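Local coordinates for uncharacterized protein (Bacteroides vulgatus, PDB 4Q88) that is of unknown function but belongs to glycoside hydrolase family 88 and probably hydrolyses glycosidic bonds, its chain folded mainly as helices, at residues A[51-56]-A[354-359]; A[22-27]-A[346-351]; A[280-285]-A[298-303]. All blocks are in the same frame, centred on the assembly; numbering follows the deposited sequence.

Interaction 1 (A[51-56]-A[354-359]); sequences VCALTG and RVRFLQ
Leu54 reaches from helix 39-55 toward Val355 and Arg356, near the C-terminal end of helix 341-358, and carries the apolar half of this surface contact. Its two methyls divide the work on valine: CD1 lies 4.0 Å from Val355 CG1, and CD2 sits equally far, 4.0 Å, from Val355 CG2. With CG anti to the backbone N (chi1 -176°), the isobutyl group is carried out to the partner helix. Ile20 of helix 13-30 also touches Leu54.

A second kind of packing joins methyl to guanidinium. Arg356 runs extended from CG to NE, alongside Leu54 but in the reverse direction, and lays one face of its flat end under Leu54 CD1, which stands over the centre of the group, 3.9 Å from Arg356 CZ.

Polar contact is made through solvent. Water 1 donates to Ala53 O at 3.0 Å and accepts from Arg356 NH1 at 3.2 Å, a bridge from the last turn of one helix to the side chain of the other. At the guanidinium edge, Arg356 NH2 stays 3.7 Å from Ala53 O.

Replacing Leu54 by an alanine would remove both methyls, and is likely to open a gap beside Val355 and leave the Arg356 guanidinium freer to turn from the water bridge.

The short helical segments run at 30° to each other with axes 11.7 Å apart, so two helices distant in sequence lie side by side and point alike, an arrangement consistent with neighbouring helices of one layer in the (alpha/alpha)6 barrel expected for this family.

Interaction 2 (A[22-27]-A[346-351]); sequences RVNQRY and AFLLAA
Leu348 of helix 341-358 packs against Val23 and Asn24 of helix 13-30, and its path from backbone to tip traces much of this buried contact. CB leaves the backbone toward helix 13-30, but neither CB nor CG makes a close contact there. CG stands anti to the carbonyl carbon (chi1 -64°), and the branching beyond it hands each methyl a different neighbour. CD1 comes up to the amide of Asn24, 3.5 Å from Asn24 OD1 and 4.1 Å from Asn24 CG, the two side chains meeting at about a right angle. CD2 turns to Val23 and rests 3.9 Å from Val23 CG1. Tyr44 and Val51 of helix 39-55 also touch Leu348, which is therefore wedged between two helices.

Val23 is likewise shared out by branch. While CG1 takes the leucine, CG2 approaches the Phe347 ring at 4.0 Å from Phe347 CE1, and Ile318 from a loop also touches Phe347.

The Asn24 amide is a polar group in apolar surroundings, and its needs are met by helix 39-55: OD1 is hydrogen-bonded to Tyr44 OH and ND2 to Asn48 OD1. Gripped at both ends, the amide should be fixed in its rotation, which sets its oxygen beside Leu348 CD1 as a packing surface. No hydrogen bond passes between the two segments, and van der Waals contact alone joins them.

The segment axes run roughly antiparallel, at 152° and 11.0 Å apart. Helix 13-30 and helix 341-358 are the first and last helices of the chain, and their pairing is consistent with the closing of the helical ring in an (alpha/alpha)6 barrel of the six-hairpin type, the fold expected for family 88.

Interaction 3 (A[280-285]-A[298-303]); sequences YGFLWG and PIVEKA
Phe282 and Val300 press together at the heart of an alpha-helical hairpin, formed by helix 272-287 and helix 293-311, which follow each other in the chain and in these segments run at 139° with axes 9.7 Å apart. Here the packing is tight: Val300 CG1 abuts Phe282 CB at 3.4 Å, a short distance for two carbons, where the backbones too come nearest. The valine adopts a torsion (chi1 -59°) that puts CG1 anti to the carbonyl carbon and CG2 in the crowded position between backbone N and carbonyl carbon. In return both branches serve the contact, for CG2 lies 3.9 Å from Leu283 CD2, the same leucine methyl that also meets Val300 CB. Leu283 also touches Glu353 and Phe357 of helix 341-358.

Toward solvent the fit relaxes. Ile299 is partly exposed, and its closest approach is the 3.9 Å from Ile299 CG2 to Phe282 CE2. Glu301 makes no contact with residues 280-285; its carboxylate forms a salt bridge with Arg354 of helix 341-358, so its charge is matched outside this pair of helices.

The Phe282 ring, by contrast, is hemmed in. Phe216 meets it edge-to-face, Trp257 and the side chains Ala244 and Ile247 of helix 233-249 touch it, and Ile299 covers part of one face. That last approach is a CH-pi contact: Ile299 CG2 lies 4.1 Å from the ring centroid and 19° off the ring normal, shifted toward the rim beside Phe282 CE2.

Overall arrangement
From the N terminus, helix 13-30 comes first and is joined through interaction 2 to residues 346-351, closing a loop that spans nearly the whole chain. Helix 39-55 follows, and interaction 1 closes a second long loop onto residues 354-359, so the two contacts cross along the chain while sharing helix 341-358. Interaction 3 closes only a short loop, between 280-285 and 298-303, and nests inside both. Helix 341-358 is the common member: Val51 joins interactions 1 and 2 by touching Leu348, and Tyr280 and Leu283 pack against its backbone. Together the contacts tie the chain's beginning to its end and to the hairpin just before it.

Interaction 1 (A[51-56]-A[354-359])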
# COMPACT_ATOMS: atom_id res chain seq x y z
N VAL A 51 0.26 13.02 -3.63
CA VAL A 51 0.16 14.13 -4.63
C VAL A 51 0.16 15.50 -3.95
O VAL A 51 0.85 16.42 -4.41
CB VAL A 51 -1.05 14.00 -5.55
CG1 VAL A 51 -1.05 15.09 -6.62
CG2 VAL A 51 -1.03 12.65 -6.23
N CYS A 52 -0.57 15.62 -2.85
CA CYS A 52 -0.56 16.88 -2.10
C CYS A 52 0.80 17.21 -1.55
O CYS A 52 1.25 18.40 -1.56
CB CYS A 52 -1.55 16.89 -0.97
SG CYS A 52 -3.25 16.84 -1.52
N ALA A 53 1.53 16.21 -1.06
CA ALA A 53 2.90 16.46 -0.62
C ALA A 53 3.81 16.95 -1.74
O ALA A 53 4.73 17.74 -1.53
CB ALA A 53 3.50 15.19 0.01
N LEU A 54 3.63 16.40 -2.94
CA LEU A 54 4.49 16.71 -4.07
C LEU A 54 4.12 18.06 -4.66
O LEU A 54 5.00 18.75 -5.17
CB LEU A 54 4.33 15.68 -5.18
CG LEU A 54 5.22 15.81 -6.39
CD1 LEU A 54 6.65 15.45 -6.06
CD2 LEU A 54 4.67 14.91 -7.49
N THR A 55 2.86 18.42 -4.59
CA THR A 55 2.35 19.55 -5.38
C THR A 55 1.78 20.72 -4.59
O THR A 55 1.62 21.82 -5.12
CB THR A 55 1.22 19.11 -6.36
OG1 THR A 55 0.03 18.75 -5.64
CG2 THR A 55 1.68 17.99 -7.31
N GLY A 56 1.38 20.48 -3.36
CA GLY A 56 0.70 21.48 -2.58
C GLY A 56 -0.66 21.90 -3.05
O GLY A 56 -1.17 22.95 -2.63
N ARG A 354 8.50 8.99 -8.88
CA ARG A 354 9.23 9.15 -10.12
C ARG A 354 9.66 10.62 -10.34
O ARG A 354 10.78 10.87 -10.78
CB ARG A 354 8.41 8.70 -11.29
CG ARG A 354 9.11 8.77 -12.64
CD ARG A 354 10.30 7.81 -12.71
NE ARG A 354 10.85 7.83 -14.06
CZ ARG A 354 11.89 7.14 -14.50
NH1 ARG A 354 12.56 6.28 -13.75
NH2 ARG A 354 12.23 7.30 -15.76
N VAL A 355 8.77 11.55 -10.03
CA VAL A 355 9.13 12.99 -10.08
C VAL A 355 10.32 13.24 -9.16
O VAL A 355 11.31 13.89 -9.57
CB VAL A 355 7.94 13.90 -9.69
CG1 VAL A 355 8.41 15.36 -9.60
CG2 VAL A 355 6.83 13.76 -10.68
N ARG A 356 10.30 12.69 -7.93
CA ARG A 356 11.37 12.89 -7.01
C ARG A 356 12.67 12.26 -7.50
O ARG A 356 13.74 12.74 -7.24
CB ARG A 356 11.02 12.45 -5.59
CG ARG A 356 9.73 13.03 -5.03
CD ARG A 356 9.60 12.69 -3.56
NE ARG A 356 8.36 13.23 -2.97
CZ ARG A 356 8.20 14.50 -2.59
NH1 ARG A 356 9.20 15.35 -2.70
NH2 ARG A 356 7.03 14.92 -2.07
N PHE A 357 12.58 11.15 -8.22
CA PHE A 357 13.77 10.48 -8.79
C PHE A 357 14.39 11.30 -9.94
O PHE A 357 15.58 11.19 -10.17
CB PHE A 357 13.28 9.08 -9.26
CG PHE A 357 14.28 8.27 -10.01
CD1 PHE A 357 15.11 7.37 -9.34
CD2 PHE A 357 14.36 8.35 -11.39
CE1 PHE A 357 16.02 6.59 -10.04
CE2 PHE A 357 15.28 7.58 -12.09
CZ PHE A 357 16.10 6.69 -11.42
N LEU A 358 13.60 12.10 -10.64
CA LEU A 358 14.09 12.84 -11.79
C LEU A 358 14.82 14.09 -11.31
O LEU A 358 15.51 14.73 -12.06
CB LEU A 358 12.96 13.22 -12.74
CG LEU A 358 12.41 12.03 -13.53
CD1 LEU A 358 11.49 12.58 -14.61
CD2 LEU A 358 13.49 11.19 -14.18
N GLN A 359 14.63 14.38 -10.03
CA GLN A 359 15.48 15.25 -9.21
C GLN A 359 14.50 16.35 -8.85
O GLN A 359 13.80 16.26 -7.83
CB GLN A 359 16.76 15.76 -9.93
CG GLN A 359 17.48 16.92 -9.24
CD GLN A 359 18.64 16.53 -8.31
OE1 GLN A 359 18.43 15.95 -7.23
NE2 GLN A 359 19.85 16.90 -8.70
OXT GLN A 359 14.33 17.29 -9.63
O HOH W 1 7.55 18.09 -2.37

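Interaction 2 (A[22-27]-A[346-351])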
# COMPACT_ATOMS: atom_id res chain seq x y z
N ARG A 22 -3.49 14.69 -14.79
CA ARG A 22 -4.48 14.04 -15.66
C ARG A 22 -5.22 12.93 -14.92
O ARG A 22 -6.46 12.89 -14.86
CB ARG A 22 -3.80 13.47 -16.90
CG ARG A 22 -4.80 12.98 -17.92
CD ARG A 22 -4.23 12.12 -19.03
NE ARG A 22 -2.83 12.37 -19.39
CZ ARG A 22 -2.07 11.47 -19.99
NH1 ARG A 22 -2.54 10.25 -20.29
NH2 ARG A 22 -0.80 11.74 -20.25
N VAL A 23 -4.44 12.05 -14.30
CA VAL A 23 -5.01 10.90 -13.54
C VAL A 23 -5.83 11.34 -12.35
O VAL A 23 -6.95 10.86 -12.14
CB VAL A 23 -3.89 9.94 -13.10
CG1 VAL A 23 -4.39 8.85 -12.15
CG2 VAL A 23 -3.20 9.34 -14.31
N ASN A 24 -5.29 12.29 -11.58
CA ASN A 24 -5.96 12.67 -10.35
C ASN A 24 -7.20 13.51 -10.64
O ASN A 24 -8.21 13.34 -9.95
CB ASN A 24 -5.02 13.39 -9.37
CG ASN A 24 -5.34 13.05 -7.92
OD1 ASN A 24 -5.91 11.97 -7.62
ND2 ASN A 24 -5.03 13.96 -7.00
N GLN A 25 -7.12 14.39 -11.63
CA GLN A 25 -8.30 15.20 -11.98
C GLN A 25 -9.42 14.38 -12.55
O GLN A 25 -10.56 14.62 -12.20
CB GLN A 25 -7.93 16.35 -12.89
CG GLN A 25 -7.19 17.37 -12.07
CD GLN A 25 -6.53 18.45 -12.88
OE1 GLN A 25 -6.84 18.63 -14.06
NE2 GLN A 25 -5.62 19.18 -12.24
N ARG A 26 -9.09 13.40 -13.37
CA ARG A 26 -10.11 12.49 -13.90
C ARG A 26 -10.82 11.81 -12.77
O ARG A 26 -12.06 11.79 -12.72
CB ARG A 26 -9.49 11.47 -14.84
CG ARG A 26 -10.51 10.53 -15.50
CD ARG A 26 -9.89 9.22 -15.92
NE ARG A 26 -10.85 8.11 -15.98
CZ ARG A 26 -11.05 7.20 -15.02
NH1 ARG A 26 -10.37 7.22 -13.84
NH2 ARG A 26 -11.96 6.23 -15.24
N TYR A 27 -10.06 11.26 -11.82
CA TYR A 27 -10.70 10.53 -10.72
C TYR A 27 -11.60 11.44 -9.86
O TYR A 27 -12.76 11.10 -9.59
CB TYR A 27 -9.63 9.82 -9.85
CG TYR A 27 -10.27 9.01 -8.80
CD1 TYR A 27 -10.71 7.72 -9.07
CD2 TYR A 27 -10.49 9.52 -7.54
CE1 TYR A 27 -11.36 6.98 -8.12
CE2 TYR A 27 -11.14 8.79 -6.58
CZ TYR A 27 -11.56 7.51 -6.87
OH TYR A 27 -12.20 6.76 -5.92
N ALA A 346 -2.17 3.46 -5.97
CA ALA A 346 -0.84 2.88 -6.18
C ALA A 346 -0.05 3.51 -7.33
O ALA A 346 1.14 3.86 -7.16
CB ALA A 346 -0.96 1.39 -6.37
N PHE A 347 -0.72 3.73 -8.47
CA PHE A 347 -0.13 4.44 -9.59
C PHE A 347 0.39 5.83 -9.21
O PHE A 347 1.53 6.16 -9.49
CB PHE A 347 -1.11 4.53 -10.74
CG PHE A 347 -0.55 5.21 -11.97
CD1 PHE A 347 -0.53 6.60 -12.06
CD2 PHE A 347 -0.02 4.48 -13.01
CE1 PHE A 347 0.00 7.23 -13.21
CE2 PHE A 347 0.50 5.10 -14.14
CZ PHE A 347 0.52 6.45 -14.22
N LEU A 348 -0.42 6.58 -8.48
CA LEU A 348 0.01 7.92 -8.01
C LEU A 348 1.21 7.89 -7.08
O LEU A 348 2.08 8.77 -7.17
CB LEU A 348 -1.17 8.68 -7.38
CG LEU A 348 -2.31 9.01 -8.31
CD1 LEU A 348 -3.50 9.46 -7.48
CD2 LEU A 348 -1.96 10.07 -9.31
N LEU A 349 1.31 6.90 -6.19
CA LEU A 349 2.50 6.79 -5.36
C LEU A 349 3.72 6.65 -6.27
O LEU A 349 4.72 7.38 -6.11
CB LEU A 349 2.41 5.55 -4.41
CG LEU A 349 1.33 5.51 -3.33
CD1 LEU A 349 1.39 4.15 -2.58
CD2 LEU A 349 1.50 6.65 -2.36
N ALA A 350 3.64 5.74 -7.25
CA ALA A 350 4.78 5.48 -8.14
C ALA A 350 5.13 6.75 -8.94
O ALA A 350 6.30 7.12 -9.05
CB ALA A 350 4.46 4.35 -9.12
N ALA A 351 4.10 7.40 -9.47
CA ALA A 351 4.29 8.59 -10.31
C ALA A 351 4.92 9.73 -9.49
O ALA A 351 5.88 10.38 -9.97
CB ALA A 351 2.97 9.05 -10.93

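Interaction 3 (A[280-285]-A[298-303])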
# COMPACT_ATOMS: atom_id res chain seq x y z
N TYR A 280 6.91 2.14 -6.75
CA TYR A 280 7.00 3.10 -5.66
C TYR A 280 8.09 2.74 -4.71
O TYR A 280 8.97 3.58 -4.34
CB TYR A 280 5.65 3.21 -4.90
CG TYR A 280 5.77 4.01 -3.62
CD1 TYR A 280 6.06 5.39 -3.65
CD2 TYR A 280 5.70 3.40 -2.37
CE1 TYR A 280 6.22 6.12 -2.47
CE2 TYR A 280 5.88 4.15 -1.18
CZ TYR A 280 6.12 5.49 -1.24
OH TYR A 280 6.30 6.20 -0.09
N GLY A 281 8.11 1.49 -4.29
CA GLY A 281 9.08 1.07 -3.29
C GLY A 281 10.52 1.17 -3.80
O GLY A 281 11.42 1.65 -3.07
N PHE A 282 10.74 0.80 -5.06
CA PHE A 282 12.10 0.84 -5.62
C PHE A 282 12.55 2.31 -5.77
O PHE A 282 13.65 2.66 -5.40
CB PHE A 282 12.13 0.16 -6.99
CG PHE A 282 12.13 -1.36 -6.93
CD1 PHE A 282 13.19 -2.01 -6.39
CD2 PHE A 282 11.13 -2.09 -7.50
CE1 PHE A 282 13.26 -3.39 -6.37
CE2 PHE A 282 11.21 -3.48 -7.52
CZ PHE A 282 12.26 -4.12 -6.92
N LEU A 283 11.67 3.14 -6.30
CA LEU A 283 12.02 4.58 -6.48
C LEU A 283 12.32 5.21 -5.10
O LEU A 283 13.31 5.93 -4.96
CB LEU A 283 10.90 5.29 -7.20
CG LEU A 283 10.74 4.97 -8.68
CD1 LEU A 283 9.36 5.48 -9.11
CD2 LEU A 283 11.88 5.57 -9.52
N TRP A 284 11.45 4.97 -4.11
CA TRP A 284 11.66 5.52 -2.74
C TRP A 284 13.02 5.05 -2.18
O TRP A 284 13.84 5.86 -1.64
CB TRP A 284 10.50 5.14 -1.78
CG TRP A 284 10.72 5.78 -0.48
CD1 TRP A 284 10.37 7.05 -0.13
CD2 TRP A 284 11.44 5.24 0.62
NE1 TRP A 284 10.79 7.32 1.15
CE2 TRP A 284 11.51 6.25 1.60
CE3 TRP A 284 12.12 4.02 0.85
CZ2 TRP A 284 12.17 6.06 2.82
CZ3 TRP A 284 12.77 3.84 2.09
CH2 TRP A 284 12.79 4.86 3.02
N GLY A 285 13.27 3.75 -2.30
CA GLY A 285 14.53 3.15 -1.84
C GLY A 285 15.78 3.75 -2.49
O GLY A 285 16.75 4.01 -1.81
N PRO A 298 17.72 0.20 -13.62
CA PRO A 298 17.15 -0.56 -14.74
C PRO A 298 15.78 -1.23 -14.47
O PRO A 298 14.91 -1.34 -15.36
CB PRO A 298 18.19 -1.65 -15.01
CG PRO A 298 19.45 -1.13 -14.41
CD PRO A 298 19.07 -0.27 -13.26
N ILE A 299 15.60 -1.69 -13.24
CA ILE A 299 14.32 -2.29 -12.83
C ILE A 299 13.23 -1.20 -12.88
O ILE A 299 12.11 -1.43 -13.39
CB ILE A 299 14.43 -2.86 -11.38
CG1 ILE A 299 15.57 -3.85 -11.29
CG2 ILE A 299 13.12 -3.45 -10.89
CD1 ILE A 299 15.49 -5.07 -12.16
N VAL A 300 13.53 -0.03 -12.30
CA VAL A 300 12.55 1.04 -12.26
C VAL A 300 12.30 1.60 -13.66
O VAL A 300 11.17 1.99 -13.96
CB VAL A 300 12.84 2.21 -11.27
CG1 VAL A 300 12.95 1.70 -9.85
CG2 VAL A 300 14.03 3.05 -11.60
N GLU A 301 13.30 1.62 -14.52
CA GLU A 301 13.05 2.16 -15.88
C GLU A 301 12.05 1.26 -16.63
O GLU A 301 11.11 1.76 -17.24
CB GLU A 301 14.34 2.32 -16.70
CG GLU A 301 15.29 3.39 -16.15
CD GLU A 301 14.66 4.76 -15.96
OE1 GLU A 301 13.86 5.19 -16.82
OE2 GLU A 301 14.97 5.42 -14.93
N LYS A 302 12.23 -0.05 -16.54
CA LYS A 302 11.31 -0.99 -17.21
C LYS A 302 9.92 -0.92 -16.61
O LYS A 302 8.92 -0.98 -17.34
CB LYS A 302 11.85 -2.41 -17.14
CG LYS A 302 13.16 -2.62 -17.88
CD LYS A 302 13.78 -3.98 -17.55
CE LYS A 302 15.00 -4.29 -18.40
NZ LYS A 302 16.22 -3.52 -18.00
N ALA A 303 9.85 -0.84 -15.29
CA ALA A 303 8.56 -0.77 -14.60
C ALA A 303 7.79 0.49 -14.89
O ALA A 303 6.59 0.46 -15.16
CB ALA A 303 8.77 -0.92 -13.09